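Local coordinates for protein peptidase S15/CocE/NonD (Thaumarchaeota archaeon SCGC AB-539-E09, PDB 4PF1) that probably acts as a serine aminopeptidase of the S15 family, built on an alpha/beta hydrolase fold and cleaving residues from peptide N-termini, at residues Ala211-Trp225 / Met244-Trp256. Numbering follows the deposited sequence.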
loop_
_atom_site.group_PDB
_atom_site.type_symbol
_atom_site.label_atom_id
_atom_site.label_comp_id
_atom_site.label_asym_id
_atom_site.label_seq_id
_atom_site.Cartn_x
_atom_site.Cartn_y
_atom_site.Cartn_z
ATOM N N ALA A 211 30.982 0.152 -12.550
ATOM C CA ALA A 211 32.313 0.608 -12.967
ATOM C C ALA A 211 32.247 2.060 -13.453
ATOM O O ALA A 211 33.122 2.850 -13.122
ATOM C CB ALA A 211 32.869 -0.295 -14.062
ATOM N N TYR A 212 31.160 2.426 -14.161
ATOM C CA TYR A 212 30.930 3.784 -14.658
ATOM C C TYR A 212 30.795 4.772 -13.501
ATOM O O TYR A 212 31.518 5.753 -13.463
ATOM C CB TYR A 212 29.664 3.817 -15.536
ATOM C CG TYR A 212 29.469 5.101 -16.313
ATOM C CD1 TYR A 212 28.793 6.182 -15.754
ATOM C CD2 TYR A 212 29.884 5.206 -17.637
ATOM C CE1 TYR A 212 28.575 7.354 -16.479
ATOM C CE2 TYR A 212 29.664 6.368 -18.377
ATOM C CZ TYR A 212 29.010 7.441 -17.793
ATOM O OH TYR A 212 28.797 8.591 -18.515
ATOM N N ASN A 213 29.868 4.503 -12.558
ATOM C CA ASN A 213 29.581 5.371 -11.413
ATOM C C ASN A 213 30.788 5.547 -10.489
ATOM O O ASN A 213 31.129 6.676 -10.148
ATOM C CB ASN A 213 28.373 4.831 -10.615
ATOM C CG ASN A 213 27.062 4.929 -11.356
ATOM O OD1 ASN A 213 26.885 5.756 -12.248
ATOM N ND2 ASN A 213 26.108 4.077 -11.004
ATOM N N GLN A 214 31.445 4.448 -10.110
ATOM C CA GLN A 214 32.592 4.481 -9.199
ATOM C C GLN A 214 33.903 4.938 -9.871
ATOM O O GLN A 214 34.844 5.298 -9.154
ATOM C CB GLN A 214 32.817 3.087 -8.566
ATOM C CG GLN A 214 31.675 2.597 -7.662
ATOM C CD GLN A 214 31.550 3.394 -6.387
ATOM O OE1 GLN A 214 30.566 4.098 -6.169
ATOM N NE2 GLN A 214 32.536 3.288 -5.510
ATOM N N GLU A 215 34.004 4.883 -11.221
ATOM C CA GLU A 215 35.291 5.199 -11.862
ATOM C C GLU A 215 35.275 6.322 -12.916
ATOM O O GLU A 215 36.355 6.684 -13.397
ATOM C CB GLU A 215 35.914 3.947 -12.474
ATOM C CG GLU A 215 36.171 2.857 -11.452
ATOM C CD GLU A 215 37.106 1.767 -11.914
ATOM O OE1 GLU A 215 37.256 1.584 -13.143
ATOM O OE2 GLU A 215 37.728 1.122 -11.042
ATOM N N ALA A 216 34.103 6.892 -13.268
ATOM C CA ALA A 216 34.105 8.023 -14.212
ATOM C C ALA A 216 34.776 9.236 -13.548
ATOM O O ALA A 216 35.625 9.883 -14.161
ATOM C CB ALA A 216 32.688 8.367 -14.651
ATOM N N THR A 217 34.443 9.486 -12.262
ATOM C CA THR A 217 35.023 10.563 -11.453
ATOM C C THR A 217 35.403 10.051 -10.058
ATOM O O THR A 217 34.897 9.017 -9.612
ATOM C CB THR A 217 34.055 11.755 -11.329
ATOM O OG1 THR A 217 32.791 11.295 -10.849
ATOM C CG2 THR A 217 33.896 12.531 -12.628
ATOM N N ARG A 218 36.257 10.813 -9.354
ATOM C CA ARG A 218 36.689 10.509 -7.991
ATOM C C ARG A 218 35.514 10.579 -6.997
ATOM O O ARG A 218 35.407 9.726 -6.119
ATOM C CB ARG A 218 37.793 11.503 -7.568
ATOM C CG ARG A 218 38.397 11.241 -6.178
ATOM C CD ARG A 218 39.330 12.362 -5.739
ATOM N NE ARG A 218 40.447 12.540 -6.671
ATOM C CZ ARG A 218 41.615 11.915 -6.570
ATOM N NH1 ARG A 218 41.842 11.075 -5.566
ATOM N NH2 ARG A 218 42.565 12.124 -7.470
ATOM N N LYS A 219 34.645 11.602 -7.139
ATOM C CA LYS A 219 33.552 11.877 -6.202
ATOM C C LYS A 219 32.164 11.458 -6.729
ATOM O O LYS A 219 31.161 11.983 -6.241
ATOM C CB LYS A 219 33.523 13.385 -5.856
ATOM C CG LYS A 219 34.800 13.942 -5.244
ATOM C CD LYS A 219 34.585 15.378 -4.792
ATOM C CE LYS A 219 35.873 16.152 -4.686
ATOM N NZ LYS A 219 36.599 15.857 -3.427
ATOM N N ASN A 220 32.101 10.503 -7.698
ATOM C CA ASN A 220 30.847 10.026 -8.314
ATOM C C ASN A 220 29.963 11.212 -8.793
ATOM O O ASN A 220 28.779 11.295 -8.451
ATOM C CB ASN A 220 30.065 9.104 -7.353
ATOM C CG ASN A 220 30.651 7.719 -7.198
ATOM O OD1 ASN A 220 31.854 7.538 -6.984
ATOM N ND2 ASN A 220 29.796 6.710 -7.244
ATOM N N GLU A 221 30.559 12.130 -9.568
ATOM C CA GLU A 221 29.871 13.314 -10.089
ATOM C C GLU A 221 29.241 13.038 -11.455
ATOM O O GLU A 221 28.353 13.781 -11.875
ATOM C CB GLU A 221 30.836 14.499 -10.182
ATOM C CG GLU A 221 31.244 15.057 -8.831
ATOM C CD GLU A 221 32.297 16.145 -8.889
ATOM O OE1 GLU A 221 33.279 15.987 -9.652
ATOM O OE2 GLU A 221 32.161 17.139 -8.141
ATOM N N ILE A 222 29.724 11.994 -12.158
ATOM C CA ILE A 222 29.198 11.574 -13.462
ATOM C C ILE A 222 28.566 10.198 -13.278
ATOM O O ILE A 222 29.263 9.247 -12.904
ATOM C CB ILE A 222 30.295 11.594 -14.569
ATOM C CG1 ILE A 222 30.806 13.041 -14.809
ATOM C CG2 ILE A 222 29.770 10.955 -15.871
ATOM C CD1 ILE A 222 32.025 13.179 -15.753
ATOM N N LYS A 223 27.238 10.103 -13.478
ATOM C CA LYS A 223 26.520 8.857 -13.238
ATOM C C LYS A 223 25.849 8.296 -14.494
ATOM O O LYS A 223 25.462 9.047 -15.396
ATOM C CB LYS A 223 25.503 9.023 -12.102
ATOM C CG LYS A 223 26.168 9.055 -10.729
ATOM C CD LYS A 223 25.168 9.156 -9.597
ATOM C CE LYS A 223 25.855 9.482 -8.293
ATOM N NZ LYS A 223 24.910 9.452 -7.145
ATOM N N TRP A 224 25.755 6.952 -14.547
ATOM C CA TRP A 224 25.195 6.156 -15.643
ATOM C C TRP A 224 23.842 6.699 -16.100
ATOM O O TRP A 224 22.927 6.855 -15.288
ATOM C CB TRP A 224 25.072 4.685 -15.205
ATOM C CG TRP A 224 24.504 3.762 -16.245
ATOM C CD1 TRP A 224 23.188 3.455 -16.438
ATOM C CD2 TRP A 224 25.244 2.955 -17.170
ATOM N NE1 TRP A 224 23.059 2.539 -17.454
ATOM C CE2 TRP A 224 24.307 2.205 -17.915
ATOM C CE3 TRP A 224 26.614 2.789 -17.443
ATOM C CZ2 TRP A 224 24.694 1.312 -18.920
ATOM C CZ3 TRP A 224 26.996 1.895 -18.432
ATOM C CH2 TRP A 224 26.044 1.182 -19.169
ATOM N N TRP A 225 23.732 7.014 -17.396
ATOM C CA TRP A 225 22.490 7.527 -17.961
ATOM C C TRP A 225 21.676 6.383 -18.581
ATOM O O TRP A 225 22.234 5.334 -18.914
ATOM C CB TRP A 225 22.750 8.662 -18.976
ATOM C CG TRP A 225 23.672 8.302 -20.104
ATOM C CD1 TRP A 225 25.012 8.547 -20.176
ATOM C CD2 TRP A 225 23.311 7.671 -21.341
ATOM N NE1 TRP A 225 25.515 8.085 -21.370
ATOM C CE2 TRP A 225 24.492 7.542 -22.106
ATOM C CE3 TRP A 225 22.102 7.189 -21.876
ATOM C CZ2 TRP A 225 24.501 6.957 -23.378
ATOM C CZ3 TRP A 225 22.112 6.606 -23.134
ATOM C CH2 TRP A 225 23.299 6.500 -23.874
ATOM N N MET A 244 27.397 -2.043 -25.170
ATOM C CA MET A 244 26.723 -1.302 -24.105
ATOM C C MET A 244 27.723 -0.365 -23.422
ATOM O O MET A 244 27.393 0.790 -23.146
ATOM C CB MET A 244 26.072 -2.254 -23.085
ATOM C CG MET A 244 25.112 -1.553 -22.133
ATOM S SD MET A 244 23.557 -1.047 -22.914
ATOM C CE MET A 244 22.747 -0.310 -21.543
ATOM N N ALA A 245 28.958 -0.856 -23.185
ATOM C CA ALA A 245 30.032 -0.076 -22.573
ATOM C C ALA A 245 30.515 1.032 -23.522
ATOM O O ALA A 245 30.761 2.152 -23.075
ATOM C CB ALA A 245 31.187 -0.986 -22.189
ATOM N N ALA A 246 30.605 0.728 -24.833
ATOM C CA ALA A 246 31.011 1.696 -25.857
ATOM C C ALA A 246 29.948 2.784 -26.053
ATOM O O ALA A 246 30.308 3.925 -26.334
ATOM C CB ALA A 246 31.285 0.989 -27.176
ATOM N N SER A 247 28.642 2.445 -25.872
ATOM C CA SER A 247 27.538 3.414 -26.007
ATOM C C SER A 247 27.580 4.478 -24.883
ATOM O O SER A 247 26.998 5.552 -25.034
ATOM C CB SER A 247 26.181 2.706 -26.022
ATOM O OG SER A 247 25.832 2.176 -24.753
ATOM N N ARG A 248 28.301 4.183 -23.782
ATOM C CA ARG A 248 28.462 5.096 -22.647
ATOM C C ARG A 248 29.872 5.708 -22.608
ATOM O O ARG A 248 30.169 6.505 -21.714
ATOM C CB ARG A 248 28.146 4.367 -21.321
ATOM C CG ARG A 248 26.714 4.578 -20.826
ATOM C CD ARG A 248 25.701 3.856 -21.690
ATOM N NE ARG A 248 24.364 3.897 -21.108
ATOM C CZ ARG A 248 23.269 3.487 -21.736
ATOM N NH1 ARG A 248 23.341 3.027 -22.978
ATOM N NH2 ARG A 248 22.090 3.549 -21.132
ATOM N N GLY A 249 30.700 5.363 -23.605
ATOM C CA GLY A 249 32.073 5.843 -23.735
ATOM C C GLY A 249 32.959 5.413 -22.583
ATOM O O GLY A 249 33.599 6.254 -21.947
ATOM N N MET A 250 32.980 4.096 -22.293
ATOM C CA MET A 250 33.709 3.522 -21.158
ATOM C C MET A 250 35.105 3.007 -21.531
ATOM O O MET A 250 35.732 2.313 -20.722
ATOM C CB MET A 250 32.889 2.380 -20.527
ATOM C CG MET A 250 31.628 2.852 -19.845
ATOM S SD MET A 250 30.707 1.520 -19.051
ATOM C CE MET A 250 31.818 1.111 -17.697
ATOM N N GLU A 251 35.611 3.376 -22.724
ATOM C CA GLU A 251 36.928 2.949 -23.211
ATOM C C GLU A 251 38.082 3.389 -22.286
ATOM O O GLU A 251 39.086 2.684 -22.207
ATOM C CB GLU A 251 37.179 3.466 -24.640
ATOM C CG GLU A 251 36.358 2.750 -25.705
ATOM C CD GLU A 251 34.968 3.306 -25.975
ATOM O OE1 GLU A 251 34.496 4.160 -25.190
ATOM O OE2 GLU A 251 34.352 2.887 -26.980
ATOM N N SER A 252 37.921 4.528 -21.572
ATOM C CA SER A 252 38.941 5.087 -20.672
ATOM C C SER A 252 38.763 4.647 -19.193
ATOM O O SER A 252 39.637 4.934 -18.366
ATOM C CB SER A 252 38.947 6.611 -20.760
ATOM O OG SER A 252 37.703 7.155 -20.348
ATOM N N ILE A 253 37.646 3.967 -18.862
ATOM C CA ILE A 253 37.392 3.485 -17.494
ATOM C C ILE A 253 38.205 2.189 -17.280
ATOM O O ILE A 253 38.018 1.210 -18.005
ATOM C CB ILE A 253 35.865 3.329 -17.216
ATOM C CG1 ILE A 253 35.204 4.724 -17.058
ATOM C CG2 ILE A 253 35.601 2.454 -15.974
ATOM C CD1 ILE A 253 33.762 4.793 -17.449
ATOM N N GLY A 254 39.137 2.246 -16.326
ATOM C CA GLY A 254 40.102 1.192 -16.015
ATOM C C GLY A 254 39.579 -0.208 -15.761
ATOM O O GLY A 254 40.140 -1.173 -16.290
ATOM N N PHE A 255 38.528 -0.348 -14.919
ATOM C CA PHE A 255 38.000 -1.675 -14.596
ATOM C C PHE A 255 37.320 -2.335 -15.798
ATOM O O PHE A 255 37.394 -3.558 -15.914
ATOM C CB PHE A 255 37.062 -1.656 -13.378
ATOM C CG PHE A 255 36.754 -3.036 -12.839
ATOM C CD1 PHE A 255 37.780 -3.932 -12.542
ATOM C CD2 PHE A 255 35.440 -3.450 -12.649
ATOM C CE1 PHE A 255 37.494 -5.210 -12.054
ATOM C CE2 PHE A 255 35.157 -4.730 -12.163
ATOM C CZ PHE A 255 36.185 -5.601 -11.871
ATOM N N TRP A 256 36.700 -1.544 -16.712
ATOM C CA TRP A 256 36.105 -2.109 -17.933
ATOM C C TRP A 256 37.207 -2.674 -18.839
ATOM O O TRP A 256 37.041 -3.759 -19.404
ATOM C CB TRP A 256 35.247 -1.077 -18.698
ATOM C CG TRP A 256 34.912 -1.497 -20.108
ATOM C CD1 TRP A 256 35.296 -0.874 -21.258
ATOM C CD2 TRP A 256 34.239 -2.703 -20.510
ATOM N NE1 TRP A 256 34.858 -1.584 -22.353
ATOM C CE2 TRP A 256 34.221 -2.721 -21.922
ATOM C CE3 TRP A 256 33.648 -3.772 -19.813
ATOM C CZ2 TRP A 256 33.602 -3.745 -22.651
ATOM C CZ3 TRP A 256 33.033 -4.785 -20.534
ATOM C CH2 TRP A 256 33.019 -4.769 -21.936
HETATM O O HOH W 1 28.362 8.410 -21.207
#
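Arg248 slides its side chain between the indoles of Trp224 and Trp225, so that its guanidinium has an aromatic plane on each face. Against Trp225 the planes are almost parallel, 4° apart, and CZ sits 3.7 Å from the centroid of the six-membered ring in a cation-pi stack. Trp224 is tilted by 22° and receives NE toward its rim, while CG of the arginine makes a CH-pi contact over its six-membered ring. A bend at chi2 (71°) sends the otherwise extended chain across the gap between the indoles, where NH2 donates to Trp225 O at 2.9 Å and NH1 donates to Ser247 OG, which lies in the guanidinium plane. With an alanine here the two indoles would probably lose the slab between them, and Trp225 O its donor. Next to the stack, Met250 SD lies at the edges of both Trp224 and Tyr212, a double Met-aromatic contact. One water joins Tyr212 OH, Trp225 NE1 and Arg248 O. Farther along, Glu215 OE1 accepts a fairly straight bond from Phe255 N through its syn lone pair (2.9 Å). Phe23 of the second subunit meets Tyr212 with planes at about 90°, and its Phe30 packs edge-to-face on Trp225. The contact ties helix 204-215 and its following loop to the Schellman motif ending helix 241-247 and to the start of helix 254-261, within the mostly helical insertion between strands 178-184 and 287-292 of the alpha/beta hydrolase fold.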